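PDB 2PB9: phosphomethylpyrimidine kinase from Pyrococcus furiosus, which probably phosphorylates the thiamine pyrimidine precursor and joins it to the thiazole phosphate as thiamine monophosphate, this chain being its C-terminal, ThiN-type synthase domain. Local coordinates for residues L39-A44 with T84-Y89; Y92-N97 with R177-K182. One frame throughout, in Å; residues are numbered along the deposited sequence.

Contact 2 belongs to the core: a helix lies on the central strand of the mixed sheet, the contact centre is about 7 Å from the chain centre, and its four touching residues are all buried. The centre of contact 1 is about 14 Å from the chain centre, where a loop meets helix 77-86 and buried residues are mixed with exposed Leu-41. Helix 77-86 precedes strand 94-98 of contact 2 in the chain, so the contacts are successive and share no segment. Each depends chiefly on one side chain, long Met-86 or short, branched Val-179, and neither has a hydrogen bond across it. The centres are about 15 Å apart, with Arg-93 packing on Met-86 between them.

Contact 1: residues L39-A44 with T84-Y89; sequences LPLPYA and TYMRFY
Met-86, a selenomethionine in this model, reaches from the last part of helix 77-86 to Leu-39, Leu-41 and Ala-44, and so joins this helix to the loop after strand 35-38 in the mixed alpha/beta fold of the ThiN domain. The helix and loop backbones stay apart: the closest CA atoms, those of Leu-41 and Met-86, are 8.3 Å from each other, and one long side chain spans the gap.

The apolar contacts converge on the terminal methyl. Met-86 CG lies anti to the carbonyl carbon (chi1 -74°), the chain runs on extended through CG, and a bend about the CG-SE bond (chi3 90°) turns CE toward the loop. There Met-86 CE lies 4.2 Å from Ala-44 CB and also 4.2 Å from Pro-40 CA. Leu-41 comes alongside in the reverse sense, its branch passing the selenomethionine chain, with Leu-41 CD1 4.2 Å from Met-86 CB; the still shorter approach of CD1 to the methyl itself is doubtful in the model.

No hydrogen bond crosses the contact. In the loop, a cis peptide precedes Pro-42, and Ala-44 N makes a weak bond to Pro-40 O. Past Met-86 the chain makes one more helix-like turn, Tyr-89 N bonding Tyr-85 O at 3.0 Å. Around the contact, Arg-87, just beyond Met-86, forms a salt bridge with Glu-144 of helix 138-149, while Ser-38 and Arg-93 also pack on Met-86.

A polar atom also borders the methyl, as a packing neighbour with no hydrogen bond implied: Leu-39 O is 3.2 Å from Met-86 CE.

Contact 2: residues Y92-N97 with R177-K182; sequences YRSAIN and REVLEK
Val-179 sets its two methyls against Ser-94 and Ile-96, packing helix 176-185 on one face of the central strand of the seven-stranded mixed sheet, an alpha-on-beta layer of the ThiN domain. The segment axes come within 7.9 Å and cross at -36°, with the helix running in broadly the same direction as the strand.

In the first shell the valine works as a fork. CG1 stands anti to its own backbone N (chi1 172°) and meets Ile-96: Val-179 CG1 is 3.4 Å from Ile-96 CG2 and 3.9 Å from Ile-96 CB, and the two side chains lie at a slant to each other. The other prong serves Ser-94: Val-179 CG2 is 3.6 Å from Ser-94 CB, and it reaches the backbone of the residue between, 3.9 Å from Ala-95 N. Ser-94 and Ile-96 both direct their CB toward the helix, whereas that of Ala-95 points away, so the fork bears on the one face while Ala-95 packs on Val-82 of helix 77-86.

Farther out, strand 35-38 borders the site, with Phe-35 packing on both Ser-94 and Val-179. At the start of the helix, Asn-175 OD1 accepts a hydrogen bond from Glu-178 N, and the Glu-178 carboxylate pairs with Arg-174. The buried serine hydroxyl is satisfied by the adjacent strand 35-38: with OG anti to the backbone N (chi1 -175°), it hydrogen-bonds Val-36 O, while Ser-94 OG lies 3.2 Å from Val-179 CG2.

Contact 1: residues L39-A44 with T84-Y89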
loop_
_atom_site.group_PDB
_atom_site.type_symbol
_atom_site.label_atom_id
_atom_site.label_comp_id
_atom_site.label_asym_id
_atom_site.label_seq_id
_atom_site.Cartn_x
_atom_site.Cartn_y
_atom_site.Cartn_z
ATOM N N LEU A 39 -5.476 -23.286 26.251
ATOM C CA LEU A 39 -5.226 -24.406 27.145
ATOM C C LEU A 39 -3.716 -24.375 27.257
ATOM O O LEU A 39 -3.031 -23.863 26.372
ATOM C CB LEU A 39 -5.646 -25.741 26.517
ATOM C CG LEU A 39 -7.121 -26.144 26.494
ATOM C CD1 LEU A 39 -7.303 -27.314 25.556
ATOM C CD2 LEU A 39 -7.584 -26.492 27.897
ATOM N N PRO A 40 -3.215 -24.912 28.351
ATOM C CA PRO A 40 -1.767 -24.966 28.564
ATOM C C PRO A 40 -1.075 -25.996 27.661
ATOM O O PRO A 40 -1.748 -26.911 27.184
ATOM C CB PRO A 40 -1.633 -25.482 30.001
ATOM C CG PRO A 40 -2.824 -26.332 30.203
ATOM C CD PRO A 40 -3.898 -25.753 29.326
ATOM N N LEU A 41 0.199 -25.828 27.412
ATOM C CA LEU A 41 0.903 -26.807 26.588
ATOM C C LEU A 41 1.075 -28.058 27.459
ATOM O O LEU A 41 1.052 -27.980 28.692
ATOM C CB LEU A 41 2.281 -26.291 26.162
ATOM C CG LEU A 41 2.343 -24.944 25.448
ATOM C CD1 LEU A 41 1.854 -23.854 26.403
ATOM C CD2 LEU A 41 3.772 -24.662 24.999
ATOM N N PRO A 42 1.285 -29.222 26.835
ATOM C CA PRO A 42 1.371 -29.413 25.388
ATOM C C PRO A 42 0.013 -29.593 24.738
ATOM O O PRO A 42 -0.071 -29.913 23.555
ATOM C CB PRO A 42 2.223 -30.665 25.271
ATOM C CG PRO A 42 1.695 -31.487 26.415
ATOM C CD PRO A 42 1.592 -30.475 27.550
ATOM N N TYR A 43 -1.053 -29.386 25.504
ATOM C CA TYR A 43 -2.397 -29.555 24.957
ATOM C C TYR A 43 -2.848 -28.473 23.987
ATOM O O TYR A 43 -3.806 -28.670 23.240
ATOM C CB TYR A 43 -3.398 -29.697 26.093
ATOM C CG TYR A 43 -3.066 -30.888 26.936
ATOM C CD1 TYR A 43 -2.959 -32.156 26.359
ATOM C CD2 TYR A 43 -2.798 -30.752 28.289
ATOM C CE1 TYR A 43 -2.587 -33.255 27.107
ATOM C CE2 TYR A 43 -2.423 -31.851 29.050
ATOM C CZ TYR A 43 -2.316 -33.099 28.451
ATOM O OH TYR A 43 -1.917 -34.180 29.196
ATOM N N ALA A 44 -2.151 -27.342 23.995
ATOM C CA ALA A 44 -2.472 -26.238 23.104
ATOM C C ALA A 44 -1.827 -26.482 21.736
ATOM O O ALA A 44 -0.771 -25.942 21.433
ATOM C CB ALA A 44 -1.970 -24.931 23.708
ATOM N N THR A 84 1.296 -19.024 19.017
ATOM C CA THR A 84 2.670 -18.809 18.563
ATOM C C THR A 84 3.501 -18.130 19.655
ATOM O O THR A 84 4.682 -18.442 19.860
ATOM C CB THR A 84 2.686 -17.929 17.286
ATOM O OG1 THR A 84 2.186 -18.689 16.182
ATOM C CG2 THR A 84 4.094 -17.422 16.972
ATOM N N TYR A 85 2.871 -17.195 20.353
ATOM C CA TYR A 85 3.523 -16.458 21.422
ATOM C C TYR A 85 3.957 -17.429 22.524
ATOM O O TYR A 85 5.033 -17.286 23.096
ATOM C CB TYR A 85 2.547 -15.420 21.969
ATOM C CG TYR A 85 3.126 -14.452 22.965
ATOM C CD1 TYR A 85 3.525 -13.168 22.574
ATOM C CD2 TYR A 85 3.200 -14.785 24.319
ATOM C CE1 TYR A 85 3.976 -12.237 23.510
ATOM C CE2 TYR A 85 3.643 -13.867 25.266
ATOM C CZ TYR A 85 4.027 -12.593 24.857
ATOM O OH TYR A 85 4.444 -11.685 25.806
HETATM N N MSE A 86 3.114 -18.422 22.808
HETATM C CA MSE A 86 3.412 -19.416 23.841
HETATM C C MSE A 86 4.680 -20.209 23.529
HETATM O O MSE A 86 5.353 -20.709 24.432
HETATM C CB MSE A 86 2.222 -20.365 24.020
HETATM C CG MSE A 86 1.056 -19.719 24.764
HETATM SE SE MSE A 86 -0.662 -20.615 24.585
HETATM C CE MSE A 86 -0.548 -21.833 26.079
ATOM N N ARG A 87 5.000 -20.328 22.247
ATOM C CA ARG A 87 6.196 -21.043 21.839
ATOM C C ARG A 87 7.424 -20.365 22.443
ATOM O O ARG A 87 8.515 -20.934 22.457
ATOM C CB ARG A 87 6.307 -21.051 20.315
ATOM C CG ARG A 87 5.861 -22.352 19.671
ATOM C CD ARG A 87 5.634 -22.186 18.177
ATOM N NE ARG A 87 6.781 -21.577 17.512
ATOM C CZ ARG A 87 6.732 -21.033 16.299
ATOM N NH1 ARG A 87 5.587 -21.029 15.618
ATOM N NH2 ARG A 87 7.822 -20.478 15.775
ATOM N N PHE A 88 7.230 -19.152 22.951
ATOM C CA PHE A 88 8.312 -18.384 23.548
ATOM C C PHE A 88 8.063 -18.134 25.026
ATOM O O PHE A 88 8.995 -18.091 25.823
ATOM C CB PHE A 88 8.455 -17.062 22.805
ATOM C CG PHE A 88 8.797 -17.231 21.357
ATOM C CD1 PHE A 88 10.111 -17.411 20.955
ATOM C CD2 PHE A 88 7.795 -17.268 20.398
ATOM C CE1 PHE A 88 10.422 -17.625 19.619
ATOM C CE2 PHE A 88 8.100 -17.484 19.060
ATOM C CZ PHE A 88 9.418 -17.662 18.672
ATOM N N TYR A 89 6.797 -17.963 25.388
ATOM C CA TYR A 89 6.421 -17.732 26.772
ATOM C C TYR A 89 5.163 -18.527 27.003
ATOM O O TYR A 89 4.059 -17.985 26.960
ATOM C CB TYR A 89 6.159 -16.257 27.013
ATOM C CG TYR A 89 7.273 -15.393 26.499
ATOM C CD1 TYR A 89 7.250 -14.894 25.192
ATOM C CD2 TYR A 89 8.371 -15.088 27.308
ATOM C CE1 TYR A 89 8.291 -14.109 24.707
ATOM C CE2 TYR A 89 9.412 -14.306 26.835
ATOM C CZ TYR A 89 9.368 -13.816 25.536
ATOM O OH TYR A 89 10.394 -13.018 25.081
#

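Contact 2: residues Y92-N97 with R177-K182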
loop_
_atom_site.group_PDB
_atom_site.type_symbol
_atom_site.label_atom_id
_atom_site.label_comp_id
_atom_site.label_asym_id
_atom_site.label_seq_id
_atom_site.Cartn_x
_atom_site.Cartn_y
_atom_site.Cartn_z
ATOM N N TYR A 92 1.904 -17.411 28.905
ATOM C CA TYR A 92 0.996 -16.394 28.405
ATOM C C TYR A 92 -0.005 -16.925 27.403
ATOM O O TYR A 92 0.204 -16.836 26.193
ATOM C CB TYR A 92 1.801 -15.247 27.802
ATOM C CG TYR A 92 2.582 -14.502 28.847
ATOM C CD1 TYR A 92 3.641 -15.116 29.520
ATOM C CD2 TYR A 92 2.209 -13.217 29.232
ATOM C CE1 TYR A 92 4.305 -14.472 30.560
ATOM C CE2 TYR A 92 2.867 -12.558 30.273
ATOM C CZ TYR A 92 3.912 -13.195 30.933
ATOM O OH TYR A 92 4.548 -12.561 31.972
ATOM N N ARG A 93 -1.106 -17.465 27.917
ATOM C CA ARG A 93 -2.140 -18.022 27.067
ATOM C C ARG A 93 -3.400 -17.200 26.959
ATOM O O ARG A 93 -4.469 -17.723 26.647
ATOM C CB ARG A 93 -2.493 -19.434 27.511
ATOM C CG ARG A 93 -2.273 -19.710 28.966
ATOM C CD ARG A 93 -1.544 -21.023 29.091
ATOM N NE ARG A 93 -1.855 -21.682 30.347
ATOM C CZ ARG A 93 -3.060 -22.128 30.681
ATOM N NH1 ARG A 93 -4.080 -21.991 29.847
ATOM N NH2 ARG A 93 -3.239 -22.709 31.857
ATOM N N SER A 94 -3.272 -15.907 27.219
ATOM C CA SER A 94 -4.396 -14.999 27.106
ATOM C C SER A 94 -3.911 -13.828 26.271
ATOM O O SER A 94 -2.712 -13.540 26.223
ATOM C CB SER A 94 -4.844 -14.505 28.480
ATOM O OG SER A 94 -6.022 -13.717 28.366
ATOM N N ALA A 95 -4.844 -13.165 25.601
ATOM C CA ALA A 95 -4.510 -12.016 24.772
ATOM C C ALA A 95 -5.795 -11.330 24.350
ATOM O O ALA A 95 -6.886 -11.843 24.590
ATOM C CB ALA A 95 -3.718 -12.466 23.531
ATOM N N ILE A 96 -5.657 -10.168 23.729
ATOM C CA ILE A 96 -6.804 -9.414 23.240
ATOM C C ILE A 96 -6.347 -8.423 22.176
ATOM O O ILE A 96 -5.266 -7.835 22.279
ATOM C CB ILE A 96 -7.513 -8.645 24.383
ATOM C CG1 ILE A 96 -8.792 -8.005 23.859
ATOM C CG2 ILE A 96 -6.608 -7.555 24.941
ATOM C CD1 ILE A 96 -9.622 -7.366 24.943
ATOM N N ASN A 97 -7.142 -8.253 21.131
ATOM C CA ASN A 97 -6.746 -7.305 20.110
ATOM C C ASN A 97 -7.638 -6.073 20.168
ATOM O O ASN A 97 -8.871 -6.171 20.215
ATOM C CB ASN A 97 -6.776 -7.932 18.701
ATOM C CG ASN A 97 -8.176 -8.328 18.246
ATOM O OD1 ASN A 97 -8.678 -9.395 18.598
ATOM N ND2 ASN A 97 -8.809 -7.466 17.455
ATOM N N ARG A 177 -7.528 -12.085 33.497
ATOM C CA ARG A 177 -7.550 -11.023 34.498
ATOM C C ARG A 177 -6.386 -10.069 34.286
ATOM O O ARG A 177 -6.554 -8.858 34.346
ATOM C CB ARG A 177 -7.494 -11.607 35.909
ATOM N N GLU A 178 -5.203 -10.610 34.031
ATOM C CA GLU A 178 -4.034 -9.766 33.819
ATOM C C GLU A 178 -4.167 -8.939 32.552
ATOM O O GLU A 178 -3.773 -7.768 32.510
ATOM C CB GLU A 178 -2.776 -10.623 33.767
ATOM C CG GLU A 178 -2.324 -11.044 35.149
ATOM C CD GLU A 178 -1.146 -11.991 35.121
ATOM O OE1 GLU A 178 -0.233 -11.782 34.277
ATOM O OE2 GLU A 178 -1.136 -12.933 35.954
ATOM N N VAL A 179 -4.726 -9.553 31.517
ATOM C CA VAL A 179 -4.915 -8.855 30.264
ATOM C C VAL A 179 -5.849 -7.689 30.564
ATOM O O VAL A 179 -5.511 -6.523 30.334
ATOM C CB VAL A 179 -5.541 -9.783 29.190
ATOM C CG1 VAL A 179 -5.916 -8.976 27.953
ATOM C CG2 VAL A 179 -4.552 -10.894 28.811
ATOM N N LEU A 180 -7.017 -8.010 31.109
ATOM C CA LEU A 180 -7.989 -6.981 31.439
ATOM C C LEU A 180 -7.396 -5.869 32.299
ATOM O O LEU A 180 -7.849 -4.728 32.240
ATOM C CB LEU A 180 -9.186 -7.585 32.159
ATOM C CG LEU A 180 -10.277 -6.550 32.423
ATOM C CD1 LEU A 180 -10.592 -5.770 31.152
ATOM C CD2 LEU A 180 -11.505 -7.254 32.937
ATOM N N GLU A 181 -6.379 -6.194 33.091
ATOM C CA GLU A 181 -5.777 -5.189 33.948
ATOM C C GLU A 181 -4.977 -4.174 33.143
ATOM O O GLU A 181 -4.985 -2.990 33.465
ATOM C CB GLU A 181 -4.914 -5.855 35.023
ATOM C CG GLU A 181 -5.733 -6.790 35.927
ATOM C CD GLU A 181 -4.974 -7.310 37.152
ATOM O OE1 GLU A 181 -4.653 -6.491 38.043
ATOM O OE2 GLU A 181 -4.709 -8.535 37.227
ATOM N N LYS A 182 -4.299 -4.619 32.091
ATOM C CA LYS A 182 -3.521 -3.703 31.261
ATOM C C LYS A 182 -4.497 -2.761 30.567
ATOM O O LYS A 182 -4.239 -1.569 30.414
ATOM C CB LYS A 182 -2.738 -4.463 30.183
ATOM C CG LYS A 182 -1.807 -5.543 30.671
ATOM C CD LYS A 182 -0.410 -5.022 30.879
ATOM C CE LYS A 182 0.506 -6.116 31.408
ATOM N NZ LYS A 182 0.027 -6.659 32.722
#